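Beta-galactoside alpha-2,6-sialyltransferase (Photobacterium sp., PDB 2Z4T) transfers sialic acid from a CMP-linked donor to beta-galactoside acceptors such as lactose, forming an alpha-2,6 linkage. Local coordinates at residues R147-G152 with I166-L171; N174-D179 with F206-P211; Q378-N383 with P504-G509; I460-F465 with N496-A501. One frame throughout, in Å; residues are numbered along the deposited sequence.

Interaction 1 (R147-G152 with I166-L171); sequences RYIAWG and ITSFAL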
loop_
_atom_site.group_PDB
_atom_site.type_symbol
_atom_site.label_atom_id
_atom_site.label_comp_id
_atom_site.label_asym_id
_atom_site.label_seq_id
_atom_site.Cartn_x
_atom_site.Cartn_y
_atom_site.Cartn_z
ATOM N N ARG A 147 -9.965 -10.058 0.359
ATOM C CA ARG A 147 -9.316 -8.758 0.477
ATOM C C ARG A 147 -10.272 -7.613 0.209
ATOM O O ARG A 147 -10.957 -7.577 -0.813
ATOM C CB ARG A 147 -8.087 -8.688 -0.423
ATOM C CG ARG A 147 -7.104 -9.775 -0.113
ATOM C CD ARG A 147 -5.785 -9.620 -0.868
ATOM N NE ARG A 147 -4.933 -10.732 -0.478
ATOM C CZ ARG A 147 -4.965 -11.932 -1.052
ATOM N NH1 ARG A 147 -5.759 -12.149 -2.094
ATOM N NH2 ARG A 147 -4.186 -12.907 -0.590
ATOM N N TYR A 148 -10.310 -6.686 1.156
ATOM C CA TYR A 148 -11.169 -5.525 1.082
ATOM C C TYR A 148 -10.280 -4.295 1.049
ATOM O O TYR A 148 -9.400 -4.127 1.907
ATOM C CB TYR A 148 -12.062 -5.434 2.318
ATOM C CG TYR A 148 -13.092 -6.525 2.499
ATOM C CD1 TYR A 148 -13.375 -7.433 1.489
ATOM C CD2 TYR A 148 -13.824 -6.612 3.690
ATOM C CE1 TYR A 148 -14.329 -8.432 1.667
ATOM C CE2 TYR A 148 -14.779 -7.583 3.875
ATOM C CZ TYR A 148 -15.034 -8.490 2.858
ATOM O OH TYR A 148 -15.975 -9.465 3.040
ATOM N N ILE A 149 -10.523 -3.433 0.069
ATOM C CA ILE A 149 -9.813 -2.180 -0.051
ATOM C C ILE A 149 -10.774 -1.006 0.003
ATOM O O ILE A 149 -11.951 -1.116 -0.390
ATOM C CB ILE A 149 -8.998 -2.110 -1.366
ATOM C CG1 ILE A 149 -9.912 -2.088 -2.600
ATOM C CG2 ILE A 149 -7.968 -3.229 -1.413
ATOM C CD1 ILE A 149 -9.173 -1.959 -3.951
ATOM N N ALA A 150 -10.282 0.114 0.519
ATOM C CA ALA A 150 -10.970 1.378 0.343
ATOM C C ALA A 150 -9.862 2.346 0.014
ATOM O O ALA A 150 -9.161 2.832 0.912
ATOM C CB ALA A 150 -11.722 1.787 1.595
ATOM N N TRP A 151 -9.679 2.570 -1.287
ATOM C CA TRP A 151 -8.541 3.333 -1.828
ATOM C C TRP A 151 -9.023 4.560 -2.566
ATOM O O TRP A 151 -10.080 4.548 -3.201
ATOM C CB TRP A 151 -7.729 2.494 -2.822
ATOM C CG TRP A 151 -6.750 1.490 -2.227
ATOM C CD1 TRP A 151 -6.310 1.428 -0.933
ATOM C CD2 TRP A 151 -6.076 0.426 -2.927
ATOM N NE1 TRP A 151 -5.419 0.384 -0.779
ATOM C CE2 TRP A 151 -5.258 -0.242 -1.986
ATOM C CE3 TRP A 151 -6.091 -0.026 -4.257
ATOM C CZ2 TRP A 151 -4.453 -1.337 -2.333
ATOM C CZ3 TRP A 151 -5.298 -1.123 -4.604
ATOM C CH2 TRP A 151 -4.480 -1.755 -3.650
ATOM N N GLY A 152 -8.235 5.616 -2.518
ATOM C CA GLY A 152 -8.565 6.809 -3.283
ATOM C C GLY A 152 -7.899 6.904 -4.641
ATOM O O GLY A 152 -8.499 7.388 -5.582
ATOM N N ILE A 166 -10.114 -9.223 -4.416
ATOM C CA ILE A 166 -10.429 -7.912 -3.854
ATOM C C ILE A 166 -11.913 -7.597 -4.025
ATOM O O ILE A 166 -12.476 -7.837 -5.090
ATOM C CB ILE A 166 -9.617 -6.790 -4.565
ATOM C CG1 ILE A 166 -8.147 -6.822 -4.137
ATOM C CG2 ILE A 166 -10.219 -5.415 -4.281
ATOM C CD1 ILE A 166 -7.209 -6.124 -5.105
ATOM N N THR A 167 -12.533 -7.075 -2.970
ATOM C CA THR A 167 -13.764 -6.302 -3.081
ATOM C C THR A 167 -13.400 -4.873 -2.695
ATOM O O THR A 167 -12.656 -4.664 -1.737
ATOM C CB THR A 167 -14.848 -6.800 -2.115
ATOM O OG1 THR A 167 -14.944 -8.225 -2.188
ATOM C CG2 THR A 167 -16.188 -6.173 -2.445
ATOM N N SER A 168 -13.940 -3.903 -3.427
ATOM C CA SER A 168 -13.593 -2.498 -3.268
ATOM C C SER A 168 -14.724 -1.699 -2.623
ATOM O O SER A 168 -15.897 -1.988 -2.850
ATOM C CB SER A 168 -13.300 -1.903 -4.647
ATOM O OG SER A 168 -12.872 -0.559 -4.527
ATOM N N PHE A 169 -14.378 -0.670 -1.857
ATOM C CA PHE A 169 -15.385 0.172 -1.176
ATOM C C PHE A 169 -15.025 1.646 -1.310
ATOM O O PHE A 169 -13.863 2.011 -1.237
ATOM C CB PHE A 169 -15.489 -0.192 0.311
ATOM C CG PHE A 169 -15.962 -1.594 0.561
ATOM C CD1 PHE A 169 -17.291 -1.832 0.922
ATOM C CD2 PHE A 169 -15.082 -2.679 0.424
ATOM C CE1 PHE A 169 -17.751 -3.129 1.155
ATOM C CE2 PHE A 169 -15.516 -3.983 0.642
ATOM C CZ PHE A 169 -16.865 -4.214 1.021
ATOM N N ALA A 170 -16.024 2.494 -1.515
ATOM C CA ALA A 170 -15.763 3.914 -1.716
ATOM C C ALA A 170 -15.525 4.637 -0.380
ATOM O O ALA A 170 -16.377 4.615 0.500
ATOM C CB ALA A 170 -16.924 4.554 -2.494
ATOM N N LEU A 171 -14.376 5.282 -0.240
ATOM C CA LEU A 171 -14.086 6.119 0.923
ATOM C C LEU A 171 -15.123 7.236 1.123
ATOM O O LEU A 171 -15.520 7.897 0.170
ATOM C CB LEU A 171 -12.695 6.744 0.765
ATOM C CG LEU A 171 -11.537 5.765 0.809
ATOM C CD1 LEU A 171 -10.343 6.401 0.184
ATOM C CD2 LEU A 171 -11.249 5.328 2.251
HETATM O O HOH W 1 -13.123 -9.698 -1.285
HETATM O O HOH W 2 -12.635 4.936 -2.700
HETATM O O HOH W 3 -11.733 1.523 -3.154
#

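Interaction 2 (N174-D179 with F206-P211); sequences NHTPAD and FDNLVP. With GLC (alpha-D-glucopyranose), chain B.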
loop_
_atom_site.group_PDB
_atom_site.type_symbol
_atom_site.label_atom_id
_atom_site.label_comp_id
_atom_site.label_asym_id
_atom_site.label_seq_id
_atom_site.Cartn_x
_atom_site.Cartn_y
_atom_site.Cartn_z
ATOM N N ASN A 174 -12.643 10.437 3.046
ATOM C CA ASN A 174 -11.292 9.864 3.023
ATOM C C ASN A 174 -11.036 8.705 3.955
ATOM O O ASN A 174 -9.883 8.274 4.102
ATOM C CB ASN A 174 -10.267 10.951 3.307
ATOM C CG ASN A 174 -10.274 12.015 2.248
ATOM O OD1 ASN A 174 -10.522 11.731 1.071
ATOM N ND2 ASN A 174 -9.999 13.245 2.647
ATOM N N HIS A 175 -12.098 8.217 4.592
ATOM C CA HIS A 175 -11.964 7.173 5.585
ATOM C C HIS A 175 -12.869 5.955 5.320
ATOM O O HIS A 175 -13.823 6.006 4.526
ATOM C CB HIS A 175 -12.184 7.754 6.993
ATOM C CG HIS A 175 -11.260 8.892 7.330
ATOM N ND1 HIS A 175 -11.709 10.106 7.804
ATOM C CD2 HIS A 175 -9.912 9.008 7.232
ATOM C CE1 HIS A 175 -10.684 10.919 7.987
ATOM N NE2 HIS A 175 -9.579 10.275 7.653
ATOM N N THR A 176 -12.515 4.857 5.979
ATOM C CA THR A 176 -13.339 3.659 6.091
ATOM C C THR A 176 -14.825 4.003 6.035
ATOM O O THR A 176 -15.327 4.743 6.879
ATOM C CB THR A 176 -13.020 2.932 7.428
ATOM O OG1 THR A 176 -11.610 2.665 7.484
ATOM C CG2 THR A 176 -13.807 1.634 7.581
ATOM N N PRO A 177 -15.523 3.496 5.011
ATOM C CA PRO A 177 -16.948 3.719 4.903
ATOM C C PRO A 177 -17.766 2.726 5.712
ATOM O O PRO A 177 -17.316 1.608 5.963
ATOM C CB PRO A 177 -17.210 3.529 3.412
ATOM C CG PRO A 177 -16.149 2.548 2.958
ATOM C CD PRO A 177 -14.973 2.728 3.872
ATOM N N ALA A 178 -18.975 3.137 6.094
ATOM C CA ALA A 178 -19.900 2.278 6.830
ATOM C C ALA A 178 -20.096 0.943 6.130
ATOM O O ALA A 178 -20.159 -0.098 6.785
ATOM C CB ALA A 178 -21.269 2.985 7.042
ATOM N N ASP A 179 -20.199 0.959 4.803
ATOM C CA ASP A 179 -20.472 -0.290 4.099
ATOM C C ASP A 179 -19.291 -1.267 4.164
ATOM O O ASP A 179 -19.489 -2.465 4.108
ATOM C CB ASP A 179 -21.049 -0.087 2.670
ATOM C CG ASP A 179 -20.050 0.548 1.688
ATOM O OD1 ASP A 179 -19.217 1.392 2.084
ATOM O OD2 ASP A 179 -20.111 0.204 0.489
ATOM N N PHE A 206 -7.094 6.221 12.822
ATOM C CA PHE A 206 -7.621 6.128 14.145
ATOM C C PHE A 206 -9.050 6.052 13.514
ATOM O O PHE A 206 -9.799 5.104 13.749
ATOM C CB PHE A 206 -7.528 7.402 14.996
ATOM C CG PHE A 206 -8.505 7.414 16.180
ATOM C CD1 PHE A 206 -8.073 7.103 17.463
ATOM C CD2 PHE A 206 -9.868 7.703 15.987
ATOM C CE1 PHE A 206 -8.969 7.082 18.545
ATOM C CE2 PHE A 206 -10.781 7.692 17.057
ATOM C CZ PHE A 206 -10.335 7.377 18.340
ATOM N N ASP A 207 -9.372 7.022 12.635
ATOM C CA ASP A 207 -10.643 7.072 11.885
ATOM C C ASP A 207 -10.847 5.954 10.862
ATOM O O ASP A 207 -11.984 5.659 10.490
ATOM C CB ASP A 207 -10.794 8.391 11.136
ATOM C CG ASP A 207 -11.234 9.550 12.033
ATOM O OD1 ASP A 207 -11.801 9.329 13.115
ATOM O OD2 ASP A 207 -11.002 10.710 11.642
ATOM N N ASN A 208 -9.766 5.343 10.385
ATOM C CA ASN A 208 -9.915 4.175 9.522
ATOM C C ASN A 208 -10.164 2.877 10.295
ATOM O O ASN A 208 -10.897 2.004 9.824
ATOM C CB ASN A 208 -8.709 4.009 8.603
ATOM C CG ASN A 208 -8.652 5.071 7.525
ATOM O OD1 ASN A 208 -9.678 5.660 7.146
ATOM N ND2 ASN A 208 -7.443 5.327 7.011
ATOM N N LEU A 209 -9.553 2.734 11.473
ATOM C CA LEU A 209 -9.531 1.428 12.126
ATOM C C LEU A 209 -10.493 1.323 13.267
ATOM O O LEU A 209 -11.108 0.275 13.459
ATOM C CB LEU A 209 -8.130 1.022 12.540
ATOM C CG LEU A 209 -7.157 0.931 11.363
ATOM C CD1 LEU A 209 -5.888 0.306 11.837
ATOM C CD2 LEU A 209 -7.718 0.147 10.192
ATOM N N VAL A 210 -10.656 2.423 13.997
ATOM C CA VAL A 210 -11.548 2.417 15.139
ATOM C C VAL A 210 -12.938 1.879 14.805
ATOM O O VAL A 210 -13.409 0.991 15.506
ATOM C CB VAL A 210 -11.624 3.779 15.889
ATOM C CG1 VAL A 210 -12.814 3.787 16.870
ATOM C CG2 VAL A 210 -10.309 4.062 16.621
ATOM N N PRO A 211 -13.599 2.390 13.738
ATOM C CA PRO A 211 -14.969 1.877 13.525
ATOM C C PRO A 211 -14.989 0.383 13.254
ATOM O O PRO A 211 -15.978 -0.271 13.554
ATOM C CB PRO A 211 -15.471 2.650 12.299
ATOM C CG PRO A 211 -14.583 3.825 12.204
ATOM C CD PRO A 211 -13.233 3.389 12.716
HETATM C C1 GLC B . -9.297 15.684 -1.125
HETATM C C2 GLC B . -8.036 14.867 -1.424
HETATM C C3 GLC B . -7.408 14.439 -0.099
HETATM C C4 GLC B . -7.184 15.622 0.861
HETATM C C5 GLC B . -8.489 16.458 0.971
HETATM C C6 GLC B . -8.520 17.742 1.823
HETATM O O1 GLC B . -10.232 14.931 -0.358
HETATM O O2 GLC B . -8.308 13.707 -2.176
HETATM O O3 GLC B . -6.233 13.716 -0.358
HETATM O O4 GLC B . -6.800 15.083 2.111
HETATM O O5 GLC B . -8.919 16.807 -0.342
HETATM O O6 GLC B . -7.292 18.126 2.407
HETATM O O HOH W 4 -7.496 7.243 4.814
#

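Interaction 3 (Q378-N383 with P504-G509); sequences QINVIN and PNCETG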
loop_
_atom_site.group_PDB
_atom_site.type_symbol
_atom_site.label_atom_id
_atom_site.label_comp_id
_atom_site.label_asym_id
_atom_site.label_seq_id
_atom_site.Cartn_x
_atom_site.Cartn_y
_atom_site.Cartn_z
ATOM N N GLN A 378 5.387 26.521 -10.141
ATOM C CA GLN A 378 6.091 25.336 -10.583
ATOM C C GLN A 378 6.628 25.501 -12.013
ATOM O O GLN A 378 7.719 25.017 -12.337
ATOM C CB GLN A 378 5.222 24.094 -10.406
ATOM C CG GLN A 378 5.010 23.737 -8.922
ATOM C CD GLN A 378 4.063 22.560 -8.704
ATOM O OE1 GLN A 378 4.453 21.395 -8.847
ATOM N NE2 GLN A 378 2.813 22.861 -8.341
ATOM N N ILE A 379 5.860 26.199 -12.851
ATOM C CA ILE A 379 6.318 26.604 -14.166
ATOM C C ILE A 379 7.601 27.430 -14.009
ATOM O O ILE A 379 8.591 27.229 -14.725
ATOM C CB ILE A 379 5.232 27.389 -14.913
ATOM C CG1 ILE A 379 4.146 26.416 -15.415
ATOM C CG2 ILE A 379 5.841 28.197 -16.085
ATOM C CD1 ILE A 379 2.892 27.080 -16.011
ATOM N N ASN A 380 7.605 28.327 -13.031
ATOM C CA ASN A 380 8.787 29.105 -12.796
ATOM C C ASN A 380 9.968 28.253 -12.311
ATOM O O ASN A 380 11.128 28.534 -12.665
ATOM C CB ASN A 380 8.510 30.271 -11.849
ATOM C CG ASN A 380 9.653 31.258 -11.821
ATOM O OD1 ASN A 380 10.021 31.804 -12.849
ATOM N ND2 ASN A 380 10.235 31.470 -10.657
ATOM N N VAL A 381 9.686 27.219 -11.522
ATOM C CA VAL A 381 10.751 26.329 -11.060
ATOM C C VAL A 381 11.324 25.521 -12.226
ATOM O O VAL A 381 12.548 25.438 -12.369
ATOM C CB VAL A 381 10.322 25.425 -9.902
ATOM C CG1 VAL A 381 11.442 24.456 -9.524
ATOM C CG2 VAL A 381 9.930 26.276 -8.718
ATOM N N ILE A 382 10.452 24.953 -13.068
ATOM C CA ILE A 382 10.905 24.256 -14.280
ATOM C C ILE A 382 11.799 25.202 -15.104
ATOM O O ILE A 382 12.876 24.812 -15.564
ATOM C CB ILE A 382 9.714 23.703 -15.115
ATOM C CG1 ILE A 382 8.986 22.600 -14.334
ATOM C CG2 ILE A 382 10.172 23.150 -16.471
ATOM C CD1 ILE A 382 7.605 22.333 -14.794
ATOM N N ASN A 383 11.366 26.449 -15.251
ATOM C CA ASN A 383 12.110 27.428 -16.043
ATOM C C ASN A 383 13.492 27.700 -15.511
ATOM O O ASN A 383 14.446 27.810 -16.275
ATOM C CB ASN A 383 11.323 28.723 -16.207
ATOM C CG ASN A 383 10.175 28.563 -17.171
ATOM O OD1 ASN A 383 10.150 27.606 -17.947
ATOM N ND2 ASN A 383 9.211 29.483 -17.123
ATOM N N PRO A 504 14.714 33.328 -8.927
ATOM C CA PRO A 504 14.598 34.359 -9.949
ATOM C C PRO A 504 13.339 34.149 -10.747
ATOM O O PRO A 504 12.909 33.015 -10.915
ATOM C CB PRO A 504 15.803 34.110 -10.862
ATOM C CG PRO A 504 16.646 33.081 -10.206
ATOM C CD PRO A 504 15.896 32.462 -9.102
ATOM N N ASN A 505 12.754 35.232 -11.232
ATOM C CA ASN A 505 11.584 35.149 -12.076
ATOM C C ASN A 505 11.951 34.957 -13.572
ATOM O O ASN A 505 12.452 35.880 -14.246
ATOM C CB ASN A 505 10.701 36.381 -11.867
ATOM C CG ASN A 505 9.359 36.269 -12.574
ATOM O OD1 ASN A 505 9.075 35.274 -13.254
ATOM N ND2 ASN A 505 8.527 37.295 -12.428
ATOM N N CYS A 506 11.673 33.764 -14.086
ATOM C CA CYS A 506 12.027 33.428 -15.440
ATOM C C CYS A 506 10.879 33.604 -16.424
ATOM O O CYS A 506 10.984 33.165 -17.565
ATOM C CB CYS A 506 12.542 32.005 -15.497
ATOM S SG CYS A 506 13.949 31.722 -14.423
ATOM N N GLU A 507 9.793 34.248 -16.004
ATOM C CA GLU A 507 8.569 34.209 -16.819
ATOM C C GLU A 507 8.718 34.891 -18.178
ATOM O O GLU A 507 8.121 34.444 -19.169
ATOM C CB GLU A 507 7.329 34.689 -16.043
ATOM C CG GLU A 507 7.179 36.184 -15.896
ATOM C CD GLU A 507 6.149 36.600 -14.834
ATOM O OE1 GLU A 507 6.400 37.622 -14.148
ATOM O OE2 GLU A 507 5.090 35.930 -14.671
ATOM N N THR A 508 9.523 35.956 -18.228
ATOM C CA THR A 508 9.738 36.710 -19.482
ATOM C C THR A 508 10.661 35.997 -20.448
ATOM O O THR A 508 10.831 36.462 -21.558
ATOM C CB THR A 508 10.382 38.104 -19.247
ATOM O OG1 THR A 508 11.700 37.927 -18.686
ATOM C CG2 THR A 508 9.514 38.992 -18.326
ATOM N N GLY A 509 11.273 34.895 -20.036
ATOM C CA GLY A 509 12.282 34.256 -20.859
ATOM C C GLY A 509 13.697 34.579 -20.392
ATOM O O GLY A 509 14.661 33.877 -20.739
#

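Interaction 4 (I460-F465 with N496-A501); sequences IKFIVF and NVLFWA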
loop_
_atom_site.group_PDB
_atom_site.type_symbol
_atom_site.label_atom_id
_atom_site.label_comp_id
_atom_site.label_asym_id
_atom_site.label_seq_id
_atom_site.Cartn_x
_atom_site.Cartn_y
_atom_site.Cartn_z
ATOM N N ILE A 460 19.123 13.581 -7.337
ATOM C CA ILE A 460 18.529 14.885 -7.034
ATOM C C ILE A 460 19.412 16.077 -7.416
ATOM O O ILE A 460 20.511 16.225 -6.896
ATOM C CB ILE A 460 18.227 14.983 -5.531
ATOM C CG1 ILE A 460 17.494 13.709 -5.044
ATOM C CG2 ILE A 460 17.473 16.285 -5.220
ATOM C CD1 ILE A 460 17.204 13.682 -3.507
ATOM N N LYS A 461 18.921 16.937 -8.306
ATOM C CA LYS A 461 19.622 18.176 -8.642
ATOM C C LYS A 461 19.284 19.331 -7.713
ATOM O O LYS A 461 20.177 20.048 -7.299
ATOM C CB LYS A 461 19.394 18.563 -10.094
ATOM C CG LYS A 461 20.030 17.582 -11.085
ATOM C CD LYS A 461 21.423 17.124 -10.617
ATOM C CE LYS A 461 22.192 16.374 -11.713
ATOM N NZ LYS A 461 21.680 14.974 -11.875
ATOM N N PHE A 462 18.008 19.522 -7.388
ATOM C CA PHE A 462 17.620 20.492 -6.372
ATOM C C PHE A 462 16.185 20.269 -5.927
ATOM O O PHE A 462 15.378 19.699 -6.660
ATOM C CB PHE A 462 17.847 21.948 -6.826
ATOM C CG PHE A 462 17.007 22.379 -8.006
ATOM C CD1 PHE A 462 15.702 22.827 -7.831
ATOM C CD2 PHE A 462 17.537 22.378 -9.290
ATOM C CE1 PHE A 462 14.910 23.237 -8.927
ATOM C CE2 PHE A 462 16.763 22.783 -10.397
ATOM C CZ PHE A 462 15.440 23.212 -10.206
ATOM N N ILE A 463 15.886 20.711 -4.713
ATOM C CA ILE A 463 14.548 20.637 -4.177
ATOM C C ILE A 463 14.080 22.046 -3.867
ATOM O O ILE A 463 14.853 22.883 -3.431
ATOM C CB ILE A 463 14.509 19.768 -2.909
ATOM C CG1 ILE A 463 14.949 18.333 -3.221
ATOM C CG2 ILE A 463 13.121 19.759 -2.293
ATOM C CD1 ILE A 463 15.051 17.450 -1.990
ATOM N N VAL A 464 12.815 22.340 -4.104
ATOM C CA VAL A 464 12.342 23.681 -3.822
ATOM C C VAL A 464 11.133 23.568 -2.934
ATOM O O VAL A 464 10.252 22.743 -3.182
ATOM C CB VAL A 464 12.011 24.462 -5.111
ATOM C CG1 VAL A 464 11.390 25.814 -4.776
ATOM C CG2 VAL A 464 13.263 24.640 -5.957
ATOM N N PHE A 465 11.104 24.387 -1.892
ATOM C CA PHE A 465 9.985 24.432 -0.980
ATOM C C PHE A 465 9.020 25.538 -1.360
ATOM O O PHE A 465 9.385 26.530 -1.982
ATOM C CB PHE A 465 10.464 24.652 0.456
ATOM C CG PHE A 465 11.244 23.510 1.015
ATOM C CD1 PHE A 465 10.651 22.624 1.900
ATOM C CD2 PHE A 465 12.575 23.323 0.668
ATOM C CE1 PHE A 465 11.380 21.555 2.423
ATOM C CE2 PHE A 465 13.308 22.252 1.189
ATOM C CZ PHE A 465 12.709 21.365 2.059
ATOM N N ASN A 496 21.383 25.779 1.919
ATOM C CA ASN A 496 20.977 25.649 0.517
ATOM C C ASN A 496 19.469 25.479 0.256
ATOM O O ASN A 496 19.066 25.280 -0.898
ATOM C CB ASN A 496 21.693 24.473 -0.151
ATOM C CG ASN A 496 23.215 24.520 0.000
ATOM O OD1 ASN A 496 23.804 25.530 0.407
ATOM N ND2 ASN A 496 23.859 23.404 -0.328
ATOM N N VAL A 497 18.643 25.518 1.304
ATOM C CA VAL A 497 17.200 25.376 1.135
ATOM C C VAL A 497 16.734 26.470 0.192
ATOM O O VAL A 497 17.168 27.619 0.328
ATOM C CB VAL A 497 16.447 25.537 2.476
ATOM C CG1 VAL A 497 14.979 25.739 2.253
ATOM C CG2 VAL A 497 16.690 24.343 3.383
ATOM N N LEU A 498 15.871 26.124 -0.759
ATOM C CA LEU A 498 15.291 27.117 -1.663
ATOM C C LEU A 498 13.792 27.241 -1.435
ATOM O O LEU A 498 13.135 26.249 -1.234
ATOM C CB LEU A 498 15.556 26.725 -3.124
ATOM C CG LEU A 498 17.033 26.533 -3.469
ATOM C CD1 LEU A 498 17.233 25.748 -4.772
ATOM C CD2 LEU A 498 17.743 27.914 -3.520
ATOM N N PHE A 499 13.243 28.442 -1.494
ATOM C CA PHE A 499 11.795 28.601 -1.449
ATOM C C PHE A 499 11.411 29.199 -2.770
ATOM O O PHE A 499 12.184 29.950 -3.312
ATOM C CB PHE A 499 11.369 29.533 -0.294
ATOM C CG PHE A 499 11.731 29.019 1.043
ATOM C CD1 PHE A 499 10.899 28.093 1.694
ATOM C CD2 PHE A 499 12.917 29.427 1.659
ATOM C CE1 PHE A 499 11.240 27.579 2.954
ATOM C CE2 PHE A 499 13.281 28.923 2.908
ATOM C CZ PHE A 499 12.443 28.001 3.561
ATOM N N TRP A 500 10.236 28.891 -3.308
ATOM C CA TRP A 500 9.707 29.450 -4.561
ATOM C C TRP A 500 10.056 30.904 -4.773
ATOM O O TRP A 500 10.162 31.398 -5.896
ATOM C CB TRP A 500 8.182 29.384 -4.572
ATOM C CG TRP A 500 7.582 28.082 -4.978
ATOM C CD1 TRP A 500 8.198 27.060 -5.636
ATOM C CD2 TRP A 500 6.219 27.677 -4.793
ATOM N NE1 TRP A 500 7.312 26.034 -5.854
ATOM C CE2 TRP A 500 6.089 26.385 -5.352
ATOM C CE3 TRP A 500 5.096 28.281 -4.211
ATOM C CZ2 TRP A 500 4.882 25.675 -5.339
ATOM C CZ3 TRP A 500 3.889 27.576 -4.200
ATOM C CH2 TRP A 500 3.795 26.285 -4.763
ATOM N N ALA A 501 10.351 31.633 -3.697
ATOM C CA ALA A 501 10.133 33.083 -3.790
ATOM C C ALA A 501 11.166 34.256 -3.687
ATOM O O ALA A 501 10.758 35.357 -4.086
ATOM C CB ALA A 501 8.832 33.454 -3.012
HETATM O O HOH W 5 15.845 23.062 -0.951
#

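Interaction 1 (R147-G152 with I166-L171)
Phe169 turns its ring edge toward a face of Tyr148, with CE2 4.0 Å from Tyr148 CG; planes inclined at 61° and centroids 5.5 Å apart define a T-shaped pair. On the opposite sheet face, Ile149 CD1 meets Ile166 CG2 at 3.6 Å. Ile149 reaches it by setting CG1 between its backbone N and carbonyl carbon (chi1 66°). Farther on, Leu171 CD2 lies 3.6 Å from Ala150 CB. The backbones pair as parallel strands: Thr167 N donates to Arg147 O (2.7 Å), Ile149 N to Thr167 O (3.1 Å) and Phe169 N to Ile149 O, this last bond bent to 133° at the hydrogen. Beyond it, water takes over, one molecule linking Trp151 O to Leu171 N. Helix 158-164 connects the strands, giving a beta-alpha-beta unit of the first Rossmann-like domain of the GT-B fold, and Gly152 beyond the first strand belongs to a magnesium site. Direct backbone bonding thus gives way to hydration as the strands diverge toward that site.

Interaction 2 (N174-D179 with F206-P211)
Thr176 and Asn208 bring their backbones within 4.9 Å, CA to CA, where the loop entering helix 178-190 passes the early turns of helix 205-216. Both helices belong to the first Rossmann-like domain of the GT-B fold, and Pro177 occupies the N-cap position of the first. Asn208 is gripped at two points. Its side-chain OD1 accepts from Thr176 N at 3.2 Å, with an N-H...O angle of 157° and the donor tilted from the carbonyl plane. Its backbone O receives the Thr176 hydroxyl in the plane of that carbonyl, on a lone pair; OG1 and O are modelled 2.5 Å apart, a shortness that is doubtful at this resolution. Thr176 OG1 is placed for it by a chi1 of -55°, which sets the hydroxyl beside the backbone N. His175 lies against the same helix. Asp207 CB sits over one ring face, 3.8 Å from the centroid and 8° off the normal, a CH-pi contact, while Asn208 OD1 lies near the ring plane at its edge. Beyond the contact, His175 NE2 bonds to His204 ND1, and Asn208 ND2 to Ser200 OG. His204 and Asn174 both line the glycan pocket, so this loop joins helix packing to acceptor recognition. Water 4 bridges Asn174 O (2.7 Å) and Asn208 ND2 (2.9 Å), and Asn174 ND2 makes a weak hydrogen bond to glucose O1 at 3.5 Å.

Interaction 3 (Q378-N383 with P504-G509)
Asn380 holds the chain on both sides of Asn505. Its OD1 accepts from Cys506 N at 2.8 Å, nearly straight (165°) and in the carbonyl plane, while its ND2 donates to Pro504 O at 3.1 Å. With both ends of the amide engaged, its rotation is fixed; CG anti to the backbone N (chi1 -168°) swings it off the helix toward the loop. One turn on, Asn383 CB packs 3.6 Å from Cys506 CB. The next shell shapes the loop itself. Asn505 OD1 accepts from Glu507 N at 3.0 Å, an Asx turn, and Asn505 ND2 donates to Glu507 OE1 at 2.8 Å. Glu507 OE2 in turn forms a salt bridge with Lys376, on the same helix as Asn380. Pro504 O has a second donor in Asn384, and Asn383 OD1 bonds to Tyr419. Cys506 is bound by a disulfide to Cys511 and begins a type I turn ending at Gly509. The arrangement is a C-terminal loop closed by a disulfide, shaped by an Asx turn and a type I turn, and docked on helix 371-386.

Interaction 4 (I460-F465 with N496-A501)
The first torsions of Val464 and Phe465 direct their side chains onto segment 496-501. In Val464, CG1 is anti to the backbone N (chi1 174°) and touches Trp500 CD1 at 3.5 Å; Trp500 has two modelled conformers, so this contact, measured in one, is tentative. In Phe465, chi1 of -67° lays CG beside the backbone N, and the ring runs across Val497 with CD2 3.8 Å from Val497 CG1. Leu498 O lies at the edge of that ring, in its plane. The same oxygen accepts from Phe465 N at 2.8 Å, with 170° at the hydrogen. Phe465 O receives Trp500 N at 2.8 Å, in the same conformer and with the same reservation. Phe465 CB also packs 3.7 Å from Phe499 CD1. Pairing is parallel but brief: two residues before Phe465, a water donates to Ile463 O and accepts from Leu498 N in place of a direct bond. Strand 498-499 is an edge strand of the six-stranded parallel sheet in the nucleotide-binding half of the GT-B fold. Helix 481-488 makes the crossover and packs through Val483 on Phe465, Val497 and Phe499, whereas helix 371-386 packs through Val381 on Phe462 and Trp500.

How the interactions relate
The four contacts form two pairs, one in each half of the GT-B fold. Interactions 1 and 2 have centres 11 Å apart and follow one another along the chain; Phe169 CB packs on Pro177 CG at 3.9 Å. Both approach the acceptor side of the active site, through Gly152 of a magnesium site and Asn174 of the glycan pocket. Interactions 3 and 4 have centres 13 Å apart, with interaction 4 nested in the loop that interaction 3 closes. Val381 joins them, its CG1 lying 4.0 Å from Val464 CG2. The side chain of Ile463 is about 7 Å from that of Ser449, a CMP-binding residue. The pairs do not touch: nearest atoms of interactions 1 and 3 are about 19 Å apart.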